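Local atomic coordinates of pectinesterase inhibitor (Actinidia chinensis, PDB entry 1XG2), a protein that inhibits pectin methylesterase, forming a complex with the enzyme, and may take part in regulating fruit ripening. Residues N3-I6 against S7-C10; C115-S118 against F119-P122; A49-T52 against S53-A57. All coordinates share one frame; numbering follows the deposited sequence.

Contact 1 of 3, residues N3-I6 against S7-C10; sequences NHLI and SEIC
The carbonyl oxygen of H4 is gripped twice by S7: the hydroxyl OG donates to H4 O at 2.6 Å, lying in the carbonyl plane, and S7 N adds a weak bond to the same oxygen. With chi1 at 74°, OG is tucked between N and C of its own backbone and points back to the turn before it. I6 O likewise takes two donors. C10 N reaches I6 O nearly straight at 3.1 Å (N-H...O 160°), while I9 N comes to that oxygen from above the carbonyl plane. L5 O receives E8 N at 3.0 Å, also from above its plane, so bonds to the third and fourth residues mix along this short helix. Its start is fixed by an N-cap: N3 OD1 accepts from L5 N at 3.1 Å, and N3 ND2 is held by S29 O and K32 O. Among the side chains, L5 CG lies over one face of the H4 ring, toward its rim, and L5 CD2 crosses the E8 chain near OE1. I6 CG2 rests 4.0 Å from C10 SG, the sulfur that is disulfide-bonded to C19. Helix 4-9 sets L5 and I9 on L34 and L37 of helix 34-60, E8 and I9 on helix 127-149 and I6 on L20 and L23 of helix 16-24, with C10 just beyond it also on L23.

Contact 2 of 3, residues C115-S118 against F119-P122; sequences CEDS and FEGP
This is a local contact at the C-terminal end of helix 98-118, where the chain leaves the helix and enters the loop leading to helix 127-149. F119 carries it by folding its ring back along the last turn. With CG anti to its own carbonyl carbon (chi1 -84°), the ring brings its CD2 edge to 3.4 Å from C115 O, which lies near the ring plane, and CE2 approaches C115 SG at 4.3 Å. The backbone of F119 is tied to the same turn: F119 N donates to E116 O at 3.2 Å, fairly straight but from above the carbonyl plane. On the polar flank E120 also turns back, its CG packing 3.4 Å from D117 O, and its OE2 lies 4.5 Å from D117 OD1. The two carboxylates do not touch, and D117 OD1 forms a salt bridge with K224 of the pectinesterase chain, whose W223 also packs on D117. The ring of F119 is buried, with L68, R71 and C75 of helix 66-95, L129 of helix 127-149 and I125 of the loop packed about its side chain; C75 is also the disulfide partner of C115. The chemistry thus divides: the F119 ring lies against the last turn on the disulfide side, while D117 faces the enzyme, whose K224 probably offsets part of the repulsion between D117 and E120.

Contact 3 of 3, residues A49-T52 against S53-A57; sequences AKQT and SKIIA
Both T52 and I56 place a branch so that their methyl groups meet one turn apart. T52 CG2 stands opposite its backbone N across the CA-CB bond, leaving OG1 beside that nitrogen (chi1 -64°), while I56 extends CG1 and then CD1 back along the helix (chi2 157°). The two side chains cross obliquely, CD1 of I56 lying 4.0 Å from CG2 of T52. The same I56 arm covers the carbonyl of T52, CG1 coming to 3.4 Å from T52 O. That oxygen already accepts I56 N at 2.9 Å in an almost linear bond (N-H...O 161°), the donor sitting nearly along the C=O axis, so the carbonyl is held by its bond and flanked by hydrocarbon. The hydroxyl of T52 is occupied as well: OG1 bonds S48 O in the preceding turn, which fixes the rotation of the side chain and directs CG2 to I56. I55 and Q51 make a similar pair one residue earlier. I55 N bonds Q51 O at 3.1 Å, in the carbonyl plane, and I55 CD1 comes within 4.2 Å of Q51 CG. S53 N to A49 O, at 3.0 Å, opens this series of regular alpha-helical bonds. K54 N is held less firmly, sharing two weak bonds with K50 O and Q51 O, while the aliphatic part of K54 lies against K50 O. This is plain packing along one helix, with A49, T52 and I56 forming its inner face. A49 meets I83 of helix 66-95 and L136 of helix 127-149; T52 touches Y79 and A132; I56 touches C75, Y79 and L129; and I55 reaches Q128, joining helix 34-60 to both neighbours in the four-helix bundle.

The three contacts follow one another along the chain as 1, 3, 2. Contact 1 belongs to the short N-terminal helix 4-9 and lies across the chain's centre from both others, its centre about 34 Å from that of contact 2 and about 30 Å from that of contact 3. Contacts 2 and 3 are closer, with centres about 17 Å apart and nearest atoms about 5 Å apart without touching. C75 and L129 bridge that gap, meeting F119 of contact 2 and I56 of contact 3. Contact 2 alone meets the pectinesterase, through D117 and S118; no other chain of the complex touches contacts 1 and 3.

Contact 1 of 3, residues N3-I6 against S7-C10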
loop_
_atom_site.group_PDB
_atom_site.type_symbol
_atom_site.label_atom_id
_atom_site.label_comp_id
_atom_site.label_asym_id
_atom_site.label_seq_id
_atom_site.Cartn_x
_atom_site.Cartn_y
_atom_site.Cartn_z
ATOM N N ASN B 3 -24.510 -11.696 24.578
ATOM C CA ASN B 3 -23.190 -11.131 24.833
ATOM C C ASN B 3 -23.247 -9.618 24.588
ATOM O O ASN B 3 -23.491 -9.178 23.461
ATOM C CB ASN B 3 -22.139 -11.798 23.926
ATOM C CG ASN B 3 -20.716 -11.643 24.456
ATOM O OD1 ASN B 3 -20.325 -10.576 24.953
ATOM N ND2 ASN B 3 -19.940 -12.699 24.355
ATOM N N HIS B 4 -23.064 -8.832 25.655
ATOM C CA HIS B 4 -23.100 -7.369 25.551
ATOM C C HIS B 4 -22.043 -6.844 24.582
ATOM O O HIS B 4 -22.209 -5.762 24.000
ATOM C CB HIS B 4 -22.954 -6.684 26.932
ATOM C CG HIS B 4 -21.561 -6.691 27.481
ATOM N ND1 HIS B 4 -20.891 -7.853 27.801
ATOM C CD2 HIS B 4 -20.725 -5.674 27.803
ATOM C CE1 HIS B 4 -19.697 -7.551 28.273
ATOM N NE2 HIS B 4 -19.575 -6.235 28.292
ATOM N N LEU B 5 -20.967 -7.604 24.403
ATOM C CA LEU B 5 -19.901 -7.201 23.485
ATOM C C LEU B 5 -20.410 -7.103 22.042
ATOM O O LEU B 5 -19.934 -6.267 21.283
ATOM C CB LEU B 5 -18.703 -8.150 23.569
ATOM C CG LEU B 5 -17.959 -8.159 24.907
ATOM C CD1 LEU B 5 -16.861 -9.217 24.919
ATOM C CD2 LEU B 5 -17.389 -6.764 25.217
ATOM N N ILE B 6 -21.376 -7.945 21.676
ATOM C CA ILE B 6 -21.970 -7.907 20.332
ATOM C C ILE B 6 -22.584 -6.559 20.046
ATOM O O ILE B 6 -22.511 -6.092 18.920
ATOM C CB ILE B 6 -23.001 -9.045 20.134
ATOM C CG1 ILE B 6 -22.264 -10.377 19.995
ATOM C CG2 ILE B 6 -23.886 -8.812 18.901
ATOM C CD1 ILE B 6 -23.148 -11.598 20.232
ATOM N N SER B 7 -23.172 -5.915 21.054
ATOM C CA SER B 7 -23.752 -4.585 20.875
ATOM C C SER B 7 -22.716 -3.489 20.628
ATOM O O SER B 7 -23.055 -2.428 20.107
ATOM C CB SER B 7 -24.641 -4.205 22.069
ATOM O OG SER B 7 -23.821 -3.892 23.182
ATOM N N GLU B 8 -21.463 -3.744 20.994
ATOM C CA GLU B 8 -20.373 -2.824 20.671
ATOM C C GLU B 8 -19.695 -3.097 19.343
ATOM O O GLU B 8 -19.023 -2.216 18.799
ATOM C CB GLU B 8 -19.304 -2.878 21.757
ATOM C CG GLU B 8 -19.804 -2.470 23.127
ATOM C CD GLU B 8 -18.665 -2.398 24.124
ATOM O OE1 GLU B 8 -18.799 -2.960 25.215
ATOM O OE2 GLU B 8 -17.634 -1.791 23.781
ATOM N N ILE B 9 -19.827 -4.323 18.843
ATOM C CA ILE B 9 -19.121 -4.738 17.636
ATOM C C ILE B 9 -19.971 -4.519 16.401
ATOM O O ILE B 9 -19.611 -3.744 15.524
ATOM C CB ILE B 9 -18.697 -6.220 17.740
ATOM C CG1 ILE B 9 -17.693 -6.410 18.878
ATOM C CG2 ILE B 9 -18.045 -6.679 16.446
ATOM C CD1 ILE B 9 -17.516 -7.877 19.284
ATOM N N CYS B 10 -21.112 -5.199 16.337
ATOM C CA CYS B 10 -21.883 -5.235 15.103
ATOM C C CYS B 10 -22.305 -3.857 14.561
ATOM O O CYS B 10 -22.144 -3.616 13.373
ATOM C CB CYS B 10 -23.057 -6.217 15.228
ATOM S SG CYS B 10 -22.386 -7.891 15.294
#

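Contact 2 of 3, residues C115-S118 against F119-P122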
loop_
_atom_site.group_PDB
_atom_site.type_symbol
_atom_site.label_atom_id
_atom_site.label_comp_id
_atom_site.label_asym_id
_atom_site.label_seq_id
_atom_site.Cartn_x
_atom_site.Cartn_y
_atom_site.Cartn_z
ATOM N N CYS B 115 -9.293 -7.070 -5.841
ATOM C CA CYS B 115 -10.018 -7.861 -6.835
ATOM C C CYS B 115 -11.089 -6.982 -7.475
ATOM O O CYS B 115 -11.147 -6.867 -8.702
ATOM C CB CYS B 115 -10.626 -9.100 -6.196
ATOM S SG CYS B 115 -11.482 -10.162 -7.379
ATOM N N GLU B 116 -11.887 -6.312 -6.635
ATOM C CA GLU B 116 -12.950 -5.409 -7.085
ATOM C C GLU B 116 -12.430 -4.307 -8.001
ATOM O O GLU B 116 -13.006 -4.053 -9.067
ATOM C CB GLU B 116 -13.637 -4.731 -5.883
ATOM C CG GLU B 116 -14.572 -5.621 -5.094
ATOM C CD GLU B 116 -15.810 -6.007 -5.879
ATOM O OE1 GLU B 116 -16.005 -7.205 -6.118
ATOM O OE2 GLU B 116 -16.572 -5.112 -6.258
ATOM N N ASP B 117 -11.356 -3.649 -7.577
ATOM C CA ASP B 117 -10.740 -2.579 -8.362
ATOM C C ASP B 117 -10.202 -3.066 -9.717
ATOM O O ASP B 117 -10.112 -2.275 -10.647
ATOM C CB ASP B 117 -9.561 -1.962 -7.636
ATOM C CG ASP B 117 -9.946 -1.211 -6.369
ATOM O OD1 ASP B 117 -11.099 -0.782 -6.194
ATOM O OD2 ASP B 117 -9.100 -1.010 -5.491
ATOM N N SER B 118 -9.832 -4.341 -9.817
ATOM C CA SER B 118 -9.271 -4.893 -11.054
ATOM C C SER B 118 -10.326 -5.124 -12.137
ATOM O O SER B 118 -9.985 -5.354 -13.303
ATOM C CB SER B 118 -8.560 -6.219 -10.770
ATOM O OG SER B 118 -7.485 -6.039 -9.858
ATOM N N PHE B 119 -11.598 -5.078 -11.752
ATOM C CA PHE B 119 -12.699 -5.274 -12.698
ATOM C C PHE B 119 -13.359 -3.950 -13.068
ATOM O O PHE B 119 -14.576 -3.808 -13.015
ATOM C CB PHE B 119 -13.719 -6.247 -12.119
ATOM C CG PHE B 119 -13.362 -7.684 -12.332
ATOM C CD1 PHE B 119 -13.677 -8.308 -13.525
ATOM C CD2 PHE B 119 -12.706 -8.411 -11.345
ATOM C CE1 PHE B 119 -13.361 -9.646 -13.741
ATOM C CE2 PHE B 119 -12.382 -9.742 -11.555
ATOM C CZ PHE B 119 -12.711 -10.364 -12.761
ATOM N N GLU B 120 -12.550 -2.985 -13.475
ATOM C CA GLU B 120 -13.082 -1.689 -13.856
ATOM C C GLU B 120 -13.221 -1.651 -15.364
ATOM O O GLU B 120 -12.247 -1.806 -16.106
ATOM C CB GLU B 120 -12.230 -0.550 -13.298
ATOM C CG GLU B 120 -12.607 -0.255 -11.845
ATOM C CD GLU B 120 -12.032 1.042 -11.315
ATOM O OE1 GLU B 120 -12.343 2.125 -11.882
ATOM O OE2 GLU B 120 -11.281 0.976 -10.312
ATOM N N GLY B 121 -14.468 -1.485 -15.799
ATOM C CA GLY B 121 -14.837 -1.606 -17.192
ATOM C C GLY B 121 -14.938 -3.075 -17.549
ATOM O O GLY B 121 -14.723 -3.930 -16.700
ATOM N N PRO B 122 -15.289 -3.373 -18.793
ATOM C CA PRO B 122 -15.310 -4.758 -19.276
ATOM C C PRO B 122 -13.903 -5.371 -19.352
ATOM O O PRO B 122 -12.943 -4.629 -19.536
ATOM C CB PRO B 122 -15.914 -4.626 -20.682
ATOM C CG PRO B 122 -15.585 -3.226 -21.093
ATOM C CD PRO B 122 -15.708 -2.411 -19.831
#

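Contact 3 of 3, residues A49-T52 against S53-A57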
loop_
_atom_site.group_PDB
_atom_site.type_symbol
_atom_site.label_atom_id
_atom_site.label_comp_id
_atom_site.label_asym_id
_atom_site.label_seq_id
_atom_site.Cartn_x
_atom_site.Cartn_y
_atom_site.Cartn_z
ATOM N N ALA B 49 -12.365 -16.517 2.687
ATOM C CA ALA B 49 -11.294 -16.269 1.725
ATOM C C ALA B 49 -10.876 -17.568 1.046
ATOM O O ALA B 49 -10.610 -17.582 -0.144
ATOM C CB ALA B 49 -10.080 -15.606 2.410
ATOM N N LYS B 50 -10.829 -18.660 1.804
ATOM C CA LYS B 50 -10.384 -19.945 1.265
ATOM C C LYS B 50 -11.394 -20.479 0.256
ATOM O O LYS B 50 -11.016 -20.952 -0.820
ATOM C CB LYS B 50 -10.142 -20.956 2.381
ATOM C CG LYS B 50 -8.850 -20.714 3.143
ATOM C CD LYS B 50 -8.641 -21.757 4.212
ATOM C CE LYS B 50 -7.227 -21.713 4.780
ATOM N NZ LYS B 50 -7.174 -22.427 6.089
ATOM N N GLN B 51 -12.678 -20.362 0.576
ATOM C CA GLN B 51 -13.723 -20.777 -0.349
ATOM C C GLN B 51 -13.676 -19.955 -1.641
ATOM O O GLN B 51 -13.849 -20.490 -2.744
ATOM C CB GLN B 51 -15.111 -20.669 0.295
ATOM C CG GLN B 51 -16.252 -20.911 -0.705
ATOM C CD GLN B 51 -17.637 -20.932 -0.057
ATOM O OE1 GLN B 51 -18.007 -21.908 0.618
ATOM N NE2 GLN B 51 -18.414 -19.863 -0.281
ATOM N N THR B 52 -13.445 -18.651 -1.507
ATOM C CA THR B 52 -13.440 -17.762 -2.653
ATOM C C THR B 52 -12.236 -18.018 -3.551
ATOM O O THR B 52 -12.344 -17.915 -4.768
ATOM C CB THR B 52 -13.526 -16.296 -2.194
ATOM O OG1 THR B 52 -14.786 -16.086 -1.540
ATOM C CG2 THR B 52 -13.561 -15.346 -3.373
ATOM N N SER B 53 -11.108 -18.392 -2.955
ATOM C CA SER B 53 -9.939 -18.810 -3.719
ATOM C C SER B 53 -10.327 -19.933 -4.696
ATOM O O SER B 53 -9.894 -19.952 -5.852
ATOM C CB SER B 53 -8.833 -19.282 -2.767
ATOM O OG SER B 53 -7.758 -19.856 -3.489
ATOM N N LYS B 54 -11.161 -20.855 -4.229
ATOM C CA LYS B 54 -11.617 -21.970 -5.077
ATOM C C LYS B 54 -12.598 -21.513 -6.141
ATOM O O LYS B 54 -12.572 -22.011 -7.262
ATOM C CB LYS B 54 -12.242 -23.071 -4.226
ATOM C CG LYS B 54 -11.293 -23.644 -3.208
ATOM C CD LYS B 54 -11.969 -24.692 -2.357
ATOM C CE LYS B 54 -10.936 -25.439 -1.547
ATOM N NZ LYS B 54 -11.499 -25.858 -0.234
ATOM N N ILE B 55 -13.456 -20.554 -5.793
ATOM C CA ILE B 55 -14.379 -19.948 -6.743
ATOM C C ILE B 55 -13.610 -19.280 -7.881
ATOM O O ILE B 55 -13.961 -19.434 -9.052
ATOM C CB ILE B 55 -15.306 -18.935 -6.051
ATOM C CG1 ILE B 55 -16.319 -19.691 -5.189
ATOM C CG2 ILE B 55 -15.997 -18.034 -7.097
ATOM C CD1 ILE B 55 -17.123 -18.801 -4.243
ATOM N N ILE B 56 -12.555 -18.551 -7.540
ATOM C CA ILE B 56 -11.744 -17.883 -8.558
ATOM C C ILE B 56 -11.051 -18.908 -9.451
ATOM O O ILE B 56 -11.033 -18.752 -10.663
ATOM C CB ILE B 56 -10.711 -16.923 -7.908
ATOM C CG1 ILE B 56 -11.440 -15.779 -7.196
ATOM C CG2 ILE B 56 -9.798 -16.349 -8.952
ATOM C CD1 ILE B 56 -10.603 -15.115 -6.085
ATOM N N ALA B 57 -10.490 -19.949 -8.855
ATOM C CA ALA B 57 -9.838 -21.000 -9.634
ATOM C C ALA B 57 -10.846 -21.597 -10.637
ATOM O O ALA B 57 -10.524 -21.817 -11.810
ATOM C CB ALA B 57 -9.291 -22.053 -8.720
#